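Cell wall surface anchor family protein (Streptococcus agalactiae serogroup V, PDB 3PF2) forms, as the major pilin GBS80, the shaft of the group B Streptococcus type 1 pilus, of which this chain is a 35-kDa C-terminal fragment. Local coordinates at residues A[21-24]-A[28-31]; A[259-264]-A[290-295]; A[294-299]-A[303-308]. All blocks are in the same frame, centred on the assembly; numbering follows the deposited sequence.

Contact 1. Residues A[21-24]-A[28-31]; sequences AGYT and EFKW
The carbonyl oxygen of Y23, the residue whose ring stacks on F29, accepts a hydrogen bond from the hydroxyl of T181, which anchors the tyrosine backbone while its side chain reaches across to the phenylalanine. The two rings form an offset stack: their planes are only 9° apart, their centroids are separated by 4.3 Å, and F29 CD2 rides near the rim of the tyrosine ring, 3.5 Å above its plane. Slippage brings the outer end of the tyrosine against the root of its partner, Y23 CZ and F29 CB approaching to 3.3 Å. F29 can present a face this way because chi1 of 61° sets CG between the backbone N and the carbonyl carbon. The stack bridges two β-sheets of the Ig-like architecture. Y23 follows strand 20-22, which runs parallel to 178-190, whereas F29 sits on strand 29-35, between 9-13 and 132-140 in an antiparallel sheet. V13 and V179 add aliphatic contacts to F29. Beyond the pair, F29 CE1 lies 3.4 Å above the indole of W31, near its rim, and that indole makes a cation-pi contact with K11, a calcium-binding residue.

Contact 2. Residues A[259-264]-A[290-295]; sequences ANAEGT and VSQTSY
Two type I β turns, N260 to G263 and S291 to S294, lie next to each other and bring the CA atoms of E262 and Q292 to within 5.6 Å. Q292 carries the contact. With CG anti to the backbone N (chi1 -180°) and the chain extended beyond it, the side chain runs past the carbonyl oxygen of A261, leaving Q292 CB 3.2 Å from A261 O. The glutamine's carbons and amide simply lie alongside that oxygen, which accepts a hydrogen bond from Y255 OH. E262 lies beside Q292, pointing the same way, its CG 3.5 Å from Q292 OE1. Carboxylate and amide are turned 55° to each other, and no direct hydrogen bond crosses between the segments. The turns flank neighbouring antiparallel strands of the prealbumin-like domain: one leads into 266-274, the other leaves 286-290, and V290 and V266 pair through their backbones. The polar link between the turns passes through a water, which donates to G263 O (2.8 Å) and accepts from Q292 N (2.9 Å). Each turn is also braced from within. In the first, G263 N donates to N260 O, and a weak bond runs from E262 N to N260 OD1. In the second, S294 OG receives S291 N at 2.8 Å in a nearly straight bond (173°), while S291 OG accepts from T293 N, which makes an ST turn. A261 also touches H180 of strand 178-190.

Contact 3. Residues A[294-299]-A[303-308]; sequences SYNTKP and TVDSAD
T297 holds the carboxylate of D308 by two hydrogen bonds. T297 N donates to D308 OD1 (3.0 Å, 163°) and T297 OG1 to D308 OD2 (2.6 Å), so one residue grips both oxygens with its main chain and its side chain. Each oxygen is approached on its syn side, somewhat out of the carboxylate plane, and two bonds of this kind should hold the group against rotation. The two side chains cross at about a right angle. S306 OG also lies near D308 OD1, on the opposite face from T297 N, but this serine has two conformers and that bond is less certain. A weaker polar contact, of the CA-H...O kind, runs from A307 CA to Y295 O (3.5 Å).

Both segments belong to the long loop between strands 286-290 and 312-316 of the prealbumin-like domain, which doubles back on itself here. The apolar part centres on Y295, whose CE2 meets A307 CB at 3.5 Å, while D305 CB lies 3.8 Å from Y295 CE2 at the ring edge. The polar ends have partners elsewhere: Y295 OH bonds to E249 and weakly to K251, and D305 forms a salt bridge with K251 through OD2 and a hydrogen bond with the backbone N of L146 through OD1.

In the fold
The three sites show chemistry varying with place in the fold. Contact 1, its centre about 4 Å from that of the chain, is fully buried, an aromatic stack with no hydrogen bond across the segments; it joins two sheets. Contacts 2 and 3 lie farther out, are partly buried, and hold loops of the prealbumin-like domain, using a bridging water in the former and carboxylate hydrogen bonds in the latter. They adjoin along the chain, with S294 and Y295 in segments of both, and Q292 O of one packs on P299 CG of the other at 3.4 Å. Contacts 1 and 2 do not touch, though their nearest atoms are about 4 Å apart; strand 178-190 provides neighbours to all three.

Contact 1. Residues A[21-24]-A[28-31]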
ATOM      1  N   ALA A  21      -6.032  -3.887  -2.699  1.00 10.56           N
ATOM      2  CA  ALA A  21      -4.975  -3.851  -3.706  1.00  9.91           C
ATOM      3  C   ALA A  21      -3.680  -4.442  -3.187  1.00  9.65           C
ATOM      4  O   ALA A  21      -3.396  -4.384  -1.994  1.00  9.46           O
ATOM      5  CB  ALA A  21      -4.736  -2.421  -4.182  1.00 10.76           C
ATOM      6  N   GLY A  22      -2.899  -5.003  -4.110  1.00  9.49           N
ATOM      7  CA  GLY A  22      -1.596  -5.581  -3.780  1.00  9.84           C
ATOM      8  C   GLY A  22      -0.466  -4.808  -4.443  1.00  9.68           C
ATOM      9  O   GLY A  22      -0.572  -4.399  -5.618  1.00  9.74           O
ATOM     10  N   TYR A  23       0.613  -4.599  -3.686  1.00  9.26           N
ATOM     11  CA  TYR A  23       1.740  -3.777  -4.158  1.00 10.43           C
ATOM     12  C   TYR A  23       3.070  -4.340  -3.746  1.00 10.16           C
ATOM     13  O   TYR A  23       3.187  -5.037  -2.745  1.00 11.11           O
ATOM     14  CB  TYR A  23       1.649  -2.348  -3.607  1.00  9.39           C
ATOM     15  CG  TYR A  23       0.511  -1.548  -4.161  1.00 10.09           C
ATOM     16  CD1 TYR A  23       0.573  -1.022  -5.443  1.00  9.22           C
ATOM     17  CD2 TYR A  23      -0.641  -1.320  -3.399  1.00  9.92           C
ATOM     18  CE1 TYR A  23      -0.477  -0.274  -5.978  1.00 10.84           C
ATOM     19  CE2 TYR A  23      -1.692  -0.570  -3.911  1.00 10.54           C
ATOM     20  CZ  TYR A  23      -1.614  -0.065  -5.200  1.00 10.36           C
ATOM     21  OH  TYR A  23      -2.655   0.676  -5.715  1.00 10.06           O
ATOM     22  N   THR A  24       4.083  -4.009  -4.536  1.00 11.10           N
ATOM     23  CA  THR A  24       5.468  -4.236  -4.170  1.00 11.63           C
ATOM     24  C   THR A  24       5.892  -3.134  -3.204  1.00 11.74           C
ATOM     25  O   THR A  24       5.477  -1.982  -3.346  1.00 11.95           O
ATOM     26  CB  THR A  24       6.325  -4.259  -5.437  1.00 11.83           C
ATOM     27  OG1 THR A  24       5.991  -5.428  -6.191  1.00 12.19           O
ATOM     28  CG2 THR A  24       7.834  -4.272  -5.140  1.00 11.76           C
ATOM     29  N   GLU A  28       4.691   3.483  -5.047  1.00 14.43           N
ATOM     30  CA  GLU A  28       3.753   4.500  -4.560  1.00 14.27           C
ATOM     31  C   GLU A  28       2.354   4.285  -5.145  1.00 13.93           C
ATOM     32  O   GLU A  28       2.204   3.915  -6.313  1.00 15.18           O
ATOM     33  CB  GLU A  28       4.260   5.920  -4.840  1.00 14.37           C
ATOM     34  CG  GLU A  28       3.395   7.006  -4.179  1.00 16.26           C
ATOM     35  CD  GLU A  28       3.787   8.400  -4.600  1.00 19.90           C
ATOM     36  OE1 GLU A  28       4.780   8.918  -4.050  1.00 21.28           O
ATOM     37  OE2 GLU A  28       3.088   8.974  -5.472  1.00 22.08           O
ATOM     38  N   PHE A  29       1.339   4.515  -4.315  1.00 12.69           N
ATOM     39  CA  PHE A  29      -0.063   4.422  -4.724  1.00 12.21           C
ATOM     40  C   PHE A  29      -0.865   5.434  -3.895  1.00 11.67           C
ATOM     41  O   PHE A  29      -0.344   6.022  -2.954  1.00 12.05           O
ATOM     42  CB  PHE A  29      -0.618   3.002  -4.481  1.00 11.69           C
ATOM     43  CG  PHE A  29      -0.582   2.588  -3.047  1.00 10.96           C
ATOM     44  CD1 PHE A  29      -1.648   2.884  -2.192  1.00 11.19           C
ATOM     45  CD2 PHE A  29       0.542   1.961  -2.524  1.00 10.44           C
ATOM     46  CE1 PHE A  29      -1.579   2.529  -0.834  1.00 11.39           C
ATOM     47  CE2 PHE A  29       0.606   1.597  -1.180  1.00 12.81           C
ATOM     48  CZ  PHE A  29      -0.462   1.881  -0.342  1.00 12.46           C
ATOM     49  N   LYS A  30      -2.132   5.600  -4.233  1.00 11.66           N
ATOM     50  CA  LYS A  30      -2.987   6.546  -3.518  1.00 11.87           C
ATOM     51  C   LYS A  30      -4.041   5.865  -2.669  1.00 11.85           C
ATOM     52  O   LYS A  30      -4.707   4.941  -3.137  1.00 11.25           O
ATOM     53  CB  LYS A  30      -3.686   7.470  -4.496  1.00 12.96           C
ATOM     54  CG  LYS A  30      -2.705   8.330  -5.302  1.00 15.51           C
ATOM     55  CD  LYS A  30      -3.441   9.316  -6.162  1.00 23.03           C
ATOM     56  CE  LYS A  30      -2.469  10.292  -6.817  1.00 26.49           C
ATOM     57  NZ  LYS A  30      -1.752   9.662  -7.963  1.00 31.06           N
ATOM     58  N   TRP A  31      -4.199   6.342  -1.433  1.00 11.85           N
ATOM     59  CA  TRP A  31      -5.430   6.120  -0.670  1.00 11.79           C
ATOM     60  C   TRP A  31      -6.354   7.281  -1.028  1.00 12.15           C
ATOM     61  O   TRP A  31      -5.877   8.351  -1.440  1.00 12.32           O
ATOM     62  CB  TRP A  31      -5.152   6.156   0.826  1.00 11.76           C
ATOM     63  CG  TRP A  31      -4.198   5.127   1.348  1.00 10.98           C
ATOM     64  CD1 TRP A  31      -2.874   5.315   1.620  1.00 10.31           C
ATOM     65  CD2 TRP A  31      -4.493   3.768   1.706  1.00  9.61           C
ATOM     66  NE1 TRP A  31      -2.319   4.161   2.110  1.00 11.98           N
ATOM     67  CE2 TRP A  31      -3.293   3.193   2.176  1.00  9.84           C
ATOM     68  CE3 TRP A  31      -5.666   2.979   1.680  1.00 10.04           C
ATOM     69  CZ2 TRP A  31      -3.210   1.868   2.620  1.00 10.60           C
ATOM     70  CZ3 TRP A  31      -5.580   1.642   2.114  1.00  8.83           C
ATOM     71  CH2 TRP A  31      -4.362   1.112   2.587  1.00  9.44           C
TER

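Contact 2. Residues A[259-264]-A[290-295]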
ATOM      1  N   ALA A 259      -7.246  -7.648  -5.680  1.00 10.56           N
ATOM      2  CA  ALA A 259      -8.020  -8.576  -4.869  1.00 11.31           C
ATOM      3  C   ALA A 259      -7.635  -8.387  -3.411  1.00 11.68           C
ATOM      4  O   ALA A 259      -6.730  -7.600  -3.094  1.00 11.56           O
ATOM      5  CB  ALA A 259      -7.770 -10.029  -5.321  1.00 12.06           C
ATOM      6  N   ASN A 260      -8.333  -9.087  -2.521  1.00 11.43           N
ATOM      7  CA  ASN A 260      -8.012  -8.983  -1.095  1.00 11.89           C
ATOM      8  C   ASN A 260      -6.749  -9.764  -0.748  1.00 11.49           C
ATOM      9  O   ASN A 260      -6.109 -10.334  -1.641  1.00 12.12           O
ATOM     10  CB  ASN A 260      -9.215  -9.353  -0.212  1.00 11.61           C
ATOM     11  CG  ASN A 260      -9.581 -10.820  -0.279  1.00 13.48           C
ATOM     12  OD1 ASN A 260      -8.781 -11.675  -0.659  1.00 12.35           O
ATOM     13  ND2 ASN A 260     -10.810 -11.123   0.124  1.00 16.28           N
ATOM     14  N   ALA A 261      -6.366  -9.755   0.525  1.00 12.16           N
ATOM     15  CA  ALA A 261      -5.091 -10.335   0.953  1.00 12.22           C
ATOM     16  C   ALA A 261      -5.022 -11.864   0.780  1.00 12.66           C
ATOM     17  O   ALA A 261      -3.930 -12.433   0.806  1.00 11.96           O
ATOM     18  CB  ALA A 261      -4.765  -9.923   2.401  1.00 12.38           C
ATOM     19  N   GLU A 262      -6.184 -12.498   0.601  1.00 13.75           N
ATOM     20  CA  GLU A 262      -6.282 -13.925   0.281  1.00 14.78           C
ATOM     21  C   GLU A 262      -6.338 -14.213  -1.221  1.00 14.49           C
ATOM     22  O   GLU A 262      -6.540 -15.374  -1.628  1.00 14.20           O
ATOM     23  CB  GLU A 262      -7.541 -14.513   0.919  1.00 16.05           C
ATOM     24  CG  GLU A 262      -7.608 -14.375   2.398  1.00 19.77           C
ATOM     25  CD  GLU A 262      -8.759 -15.164   2.987  1.00 26.72           C
ATOM     26  OE1 GLU A 262      -9.555 -15.756   2.212  1.00 30.07           O
ATOM     27  OE2 GLU A 262      -8.869 -15.187   4.227  1.00 31.86           O
ATOM     28  N   GLY A 263      -6.164 -13.169  -2.036  1.00 13.90           N
ATOM     29  CA  GLY A 263      -6.403 -13.218  -3.483  1.00 13.84           C
ATOM     30  C   GLY A 263      -5.329 -13.848  -4.351  1.00 14.37           C
ATOM     31  O   GLY A 263      -4.315 -14.333  -3.848  1.00 14.14           O
ATOM     32  N   THR A 264      -5.554 -13.819  -5.663  1.00 13.81           N
ATOM     33  CA  THR A 264      -4.757 -14.638  -6.595  1.00 14.88           C
ATOM     34  C   THR A 264      -3.254 -14.345  -6.559  1.00 13.50           C
ATOM     35  O   THR A 264      -2.817 -13.192  -6.619  1.00 13.55           O
ATOM     36  CB  THR A 264      -5.273 -14.585  -8.046  1.00 15.76           C
ATOM     37  OG1 THR A 264      -6.681 -14.872  -8.057  1.00 20.62           O
ATOM     38  CG2 THR A 264      -4.571 -15.657  -8.883  1.00 16.82           C
ATOM     39  N   VAL A 290       4.141 -15.810  -5.605  1.00 10.75           N
ATOM     40  CA  VAL A 290       3.945 -15.089  -4.364  1.00 10.41           C
ATOM     41  C   VAL A 290       2.447 -15.076  -4.082  1.00 10.65           C
ATOM     42  O   VAL A 290       1.650 -14.691  -4.950  1.00 10.50           O
ATOM     43  CB  VAL A 290       4.466 -13.643  -4.478  1.00  9.74           C
ATOM     44  CG1 VAL A 290       4.132 -12.858  -3.195  1.00 10.60           C
ATOM     45  CG2 VAL A 290       5.975 -13.659  -4.705  1.00 10.73           C
ATOM     46  N   SER A 291       2.078 -15.543  -2.890  1.00 10.74           N
ATOM     47  CA  SER A 291       0.677 -15.645  -2.461  1.00 11.52           C
ATOM     48  C   SER A 291       0.549 -15.135  -1.033  1.00 11.50           C
ATOM     49  O   SER A 291       1.517 -14.669  -0.445  1.00 10.40           O
ATOM     50  CB  SER A 291       0.234 -17.106  -2.496  1.00 11.62           C
ATOM     51  OG  SER A 291       0.863 -17.846  -1.448  1.00 13.58           O
ATOM     52  N   GLN A 292      -0.641 -15.256  -0.452  1.00 10.78           N
ATOM     53  CA  GLN A 292      -0.796 -14.888   0.949  1.00 11.67           C
ATOM     54  C   GLN A 292       0.126 -15.697   1.874  1.00 11.62           C
ATOM     55  O   GLN A 292       0.599 -15.185   2.893  1.00 12.07           O
ATOM     56  CB  GLN A 292      -2.248 -15.069   1.385  1.00 11.52           C
ATOM     57  CG  GLN A 292      -2.475 -14.693   2.846  1.00 14.47           C
ATOM     58  CD  GLN A 292      -3.906 -14.869   3.274  1.00 18.16           C
ATOM     59  OE1 GLN A 292      -4.538 -15.866   2.960  1.00 20.29           O
ATOM     60  NE2 GLN A 292      -4.427 -13.888   3.985  1.00 24.24           N
ATOM     61  N   THR A 293       0.400 -16.943   1.496  1.00 11.88           N
ATOM     62  CA  THR A 293       1.064 -17.886   2.395  1.00 12.31           C
ATOM     63  C   THR A 293       2.430 -18.379   1.906  1.00 12.05           C
ATOM     64  O   THR A 293       2.927 -19.410   2.374  1.00 12.77           O
ATOM     65  CB  THR A 293       0.153 -19.114   2.704  1.00 12.37           C
ATOM     66  OG1 THR A 293      -0.188 -19.786   1.472  1.00 14.04           O
ATOM     67  CG2 THR A 293      -1.124 -18.672   3.413  1.00 14.16           C
ATOM     68  N   SER A 294       3.050 -17.642   0.993  1.00 11.32           N
ATOM     69  CA  SER A 294       4.336 -18.076   0.423  1.00 11.44           C
ATOM     70  C   SER A 294       5.542 -17.626   1.250  1.00 11.21           C
ATOM     71  O   SER A 294       6.683 -17.953   0.923  1.00 10.98           O
ATOM     72  CB  SER A 294       4.461 -17.615  -1.052  1.00 10.62           C
ATOM     73  OG  SER A 294       4.241 -16.220  -1.181  1.00 11.26           O
ATOM     74  N   TYR A 295       5.298 -16.878   2.331  1.00 11.83           N
ATOM     75  CA  TYR A 295       6.392 -16.433   3.194  1.00 12.59           C
ATOM     76  C   TYR A 295       6.073 -16.801   4.647  1.00 12.47           C
ATOM     77  O   TYR A 295       6.869 -17.443   5.316  1.00 12.83           O
ATOM     78  CB  TYR A 295       6.686 -14.927   3.056  1.00 12.71           C
ATOM     79  CG  TYR A 295       7.997 -14.556   3.740  1.00 12.56           C
ATOM     80  CD1 TYR A 295       9.213 -14.674   3.066  1.00 14.19           C
ATOM     81  CD2 TYR A 295       8.017 -14.114   5.063  1.00 14.13           C
ATOM     82  CE1 TYR A 295      10.414 -14.354   3.686  1.00 14.76           C
ATOM     83  CE2 TYR A 295       9.206 -13.781   5.692  1.00 13.14           C
ATOM     84  CZ  TYR A 295      10.405 -13.914   4.998  1.00 15.78           C
ATOM     85  OH  TYR A 295      11.594 -13.593   5.608  1.00 14.63           O
TER
HETATM   86  O   HOH W   1      -3.062 -15.932  -1.910  1.00 15.92           O

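Contact 3. Residues A[294-299]-A[303-308]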
ATOM      1  N   SER A 294       3.050 -17.642   0.993  1.00 11.32           N
ATOM      2  CA  SER A 294       4.336 -18.076   0.423  1.00 11.44           C
ATOM      3  C   SER A 294       5.542 -17.626   1.250  1.00 11.21           C
ATOM      4  O   SER A 294       6.683 -17.953   0.923  1.00 10.98           O
ATOM      5  CB  SER A 294       4.461 -17.615  -1.052  1.00 10.62           C
ATOM      6  OG  SER A 294       4.241 -16.220  -1.181  1.00 11.26           O
ATOM      7  N   TYR A 295       5.298 -16.878   2.331  1.00 11.83           N
ATOM      8  CA  TYR A 295       6.392 -16.433   3.194  1.00 12.59           C
ATOM      9  C   TYR A 295       6.073 -16.801   4.647  1.00 12.47           C
ATOM     10  O   TYR A 295       6.869 -17.443   5.316  1.00 12.83           O
ATOM     11  CB  TYR A 295       6.686 -14.927   3.056  1.00 12.71           C
ATOM     12  CG  TYR A 295       7.997 -14.556   3.740  1.00 12.56           C
ATOM     13  CD1 TYR A 295       9.213 -14.674   3.066  1.00 14.19           C
ATOM     14  CD2 TYR A 295       8.017 -14.114   5.063  1.00 14.13           C
ATOM     15  CE1 TYR A 295      10.414 -14.354   3.686  1.00 14.76           C
ATOM     16  CE2 TYR A 295       9.206 -13.781   5.692  1.00 13.14           C
ATOM     17  CZ  TYR A 295      10.405 -13.914   4.998  1.00 15.78           C
ATOM     18  OH  TYR A 295      11.594 -13.593   5.608  1.00 14.63           O
ATOM     19  N   ASN A 296       4.911 -16.369   5.109  1.00 13.44           N
ATOM     20  CA  ASN A 296       4.335 -16.753   6.394  1.00 13.44           C
ATOM     21  C   ASN A 296       3.192 -17.721   6.191  1.00 14.02           C
ATOM     22  O   ASN A 296       2.354 -17.519   5.319  1.00 13.63           O
ATOM     23  CB  ASN A 296       3.792 -15.500   7.091  1.00 13.28           C
ATOM     24  CG  ASN A 296       4.859 -14.437   7.300  1.00 13.69           C
ATOM     25  OD1 ASN A 296       4.663 -13.257   6.963  1.00 16.66           O
ATOM     26  ND2 ASN A 296       5.989 -14.842   7.855  1.00 12.37           N
ATOM     27  N   THR A 297       3.108 -18.756   7.026  1.00 14.84           N
ATOM     28  CA  THR A 297       2.025 -19.728   6.879  1.00 15.89           C
ATOM     29  C   THR A 297       0.710 -19.153   7.373  1.00 16.14           C
ATOM     30  O   THR A 297      -0.352 -19.479   6.835  1.00 16.69           O
ATOM     31  CB  THR A 297       2.307 -21.043   7.639  1.00 16.23           C
ATOM     32  OG1 THR A 297       2.458 -20.753   9.038  1.00 17.48           O
ATOM     33  CG2 THR A 297       3.582 -21.717   7.102  1.00 17.04           C
ATOM     34  N   LYS A 298       0.782 -18.291   8.388  1.00 15.97           N
ATOM     35  CA  LYS A 298      -0.435 -17.723   8.977  1.00 16.39           C
ATOM     36  C   LYS A 298      -0.340 -16.198   9.212  1.00 16.14           C
ATOM     37  O   LYS A 298      -0.341 -15.731  10.354  1.00 15.84           O
ATOM     38  CB  LYS A 298      -0.802 -18.497  10.252  1.00 16.80           C
ATOM     39  CG  LYS A 298      -1.179 -19.955   9.985  1.00 19.00           C
ATOM     40  CD  LYS A 298      -1.732 -20.665  11.239  1.00 23.56           C
ATOM     41  CE  LYS A 298      -2.071 -22.135  10.935  1.00 26.78           C
ATOM     42  NZ  LYS A 298      -2.687 -22.846  12.102  1.00 29.30           N
ATOM     43  N   PRO A 299      -0.273 -15.409   8.119  1.00 15.64           N
ATOM     44  CA  PRO A 299      -0.054 -13.970   8.298  1.00 16.13           C
ATOM     45  C   PRO A 299      -1.158 -13.247   9.051  1.00 16.79           C
ATOM     46  O   PRO A 299      -0.885 -12.216   9.658  1.00 16.70           O
ATOM     47  CB  PRO A 299       0.042 -13.436   6.861  1.00 15.82           C
ATOM     48  CG  PRO A 299      -0.608 -14.469   6.035  1.00 15.98           C
ATOM     49  CD  PRO A 299      -0.302 -15.777   6.692  1.00 15.81           C
ATOM     50  N   THR A 303       2.030 -10.391  14.058  1.00 18.76           N
ATOM     51  CA  THR A 303       2.314  -8.959  13.919  1.00 18.51           C
ATOM     52  C   THR A 303       3.731  -8.665  13.418  1.00 18.06           C
ATOM     53  O   THR A 303       4.102  -7.504  13.199  1.00 17.84           O
ATOM     54  CB  THR A 303       2.014  -8.184  15.229  1.00 18.99           C
ATOM     55  OG1 THR A 303       2.585  -8.894  16.330  1.00 19.47           O
ATOM     56  CG2 THR A 303       0.510  -8.048  15.423  1.00 20.11           C
ATOM     57  N   VAL A 304       4.503  -9.730  13.205  1.00 17.65           N
ATOM     58  CA  VAL A 304       5.820  -9.663  12.589  1.00 17.56           C
ATOM     59  C   VAL A 304       6.013 -10.973  11.822  1.00 16.89           C
ATOM     60  O   VAL A 304       5.489 -12.004  12.232  1.00 16.27           O
ATOM     61  CB  VAL A 304       6.961  -9.486  13.640  1.00 17.75           C
ATOM     62  CG1 VAL A 304       7.149 -10.753  14.503  1.00 18.95           C
ATOM     63  CG2 VAL A 304       8.260  -9.104  12.960  1.00 18.86           C
ATOM     64  N   ASP A 305       6.751 -10.923  10.715  1.00 16.95           N
ATOM     65  CA  ASP A 305       7.005 -12.130   9.910  1.00 16.98           C
ATOM     66  C   ASP A 305       7.540 -13.311  10.728  1.00 17.56           C
ATOM     67  O   ASP A 305       8.401 -13.131  11.610  1.00 17.12           O
ATOM     68  CB  ASP A 305       8.024 -11.857   8.802  1.00 17.15           C
ATOM     69  CG  ASP A 305       7.503 -10.947   7.718  1.00 15.44           C
ATOM     70  OD1 ASP A 305       6.288 -10.928   7.446  1.00 13.55           O
ATOM     71  OD2 ASP A 305       8.345 -10.263   7.117  1.00 16.24           O
ATOM     72  N   SER A 306       7.041 -14.504  10.402  1.00 17.26           N
ATOM     73  CA  SER A 306       7.565 -15.744  10.984  0.50 17.33           C
ATOM     74  C   SER A 306       8.529 -16.455  10.036  1.00 17.53           C
ATOM     75  O   SER A 306       9.338 -17.274  10.470  1.00 17.45           O
ATOM     76  CB  SER A 306       6.436 -16.691  11.407  0.50 17.42           C
ATOM     77  OG  SER A 306       5.486 -16.874  10.373  0.50 16.67           O
ATOM     78  N   ALA A 307       8.454 -16.127   8.744  1.00 17.53           N
ATOM     79  CA  ALA A 307       9.325 -16.732   7.718  1.00 17.37           C
ATOM     80  C   ALA A 307       9.350 -18.262   7.785  1.00 17.57           C
ATOM     81  O   ALA A 307      10.418 -18.893   7.719  1.00 18.93           O
ATOM     82  CB  ALA A 307      10.746 -16.144   7.795  1.00 17.09           C
ATOM     83  N   ASP A 308       8.165 -18.848   7.900  1.00 17.19           N
ATOM     84  CA  ASP A 308       8.032 -20.278   8.130  1.00 17.42           C
ATOM     85  C   ASP A 308       7.427 -21.058   6.963  1.00 16.42           C
ATOM     86  O   ASP A 308       7.290 -22.278   7.045  1.00 17.44           O
ATOM     87  CB  ASP A 308       7.255 -20.552   9.427  1.00 17.29           C
ATOM     88  CG  ASP A 308       5.799 -20.131   9.345  1.00 18.99           C
ATOM     89  OD1 ASP A 308       5.496 -19.068   8.746  1.00 18.11           O
ATOM     90  OD2 ASP A 308       4.952 -20.870   9.902  1.00 21.73           O
TER
HETATM   91  O   HOH W   2       2.962 -17.473  10.100  1.00 23.68           O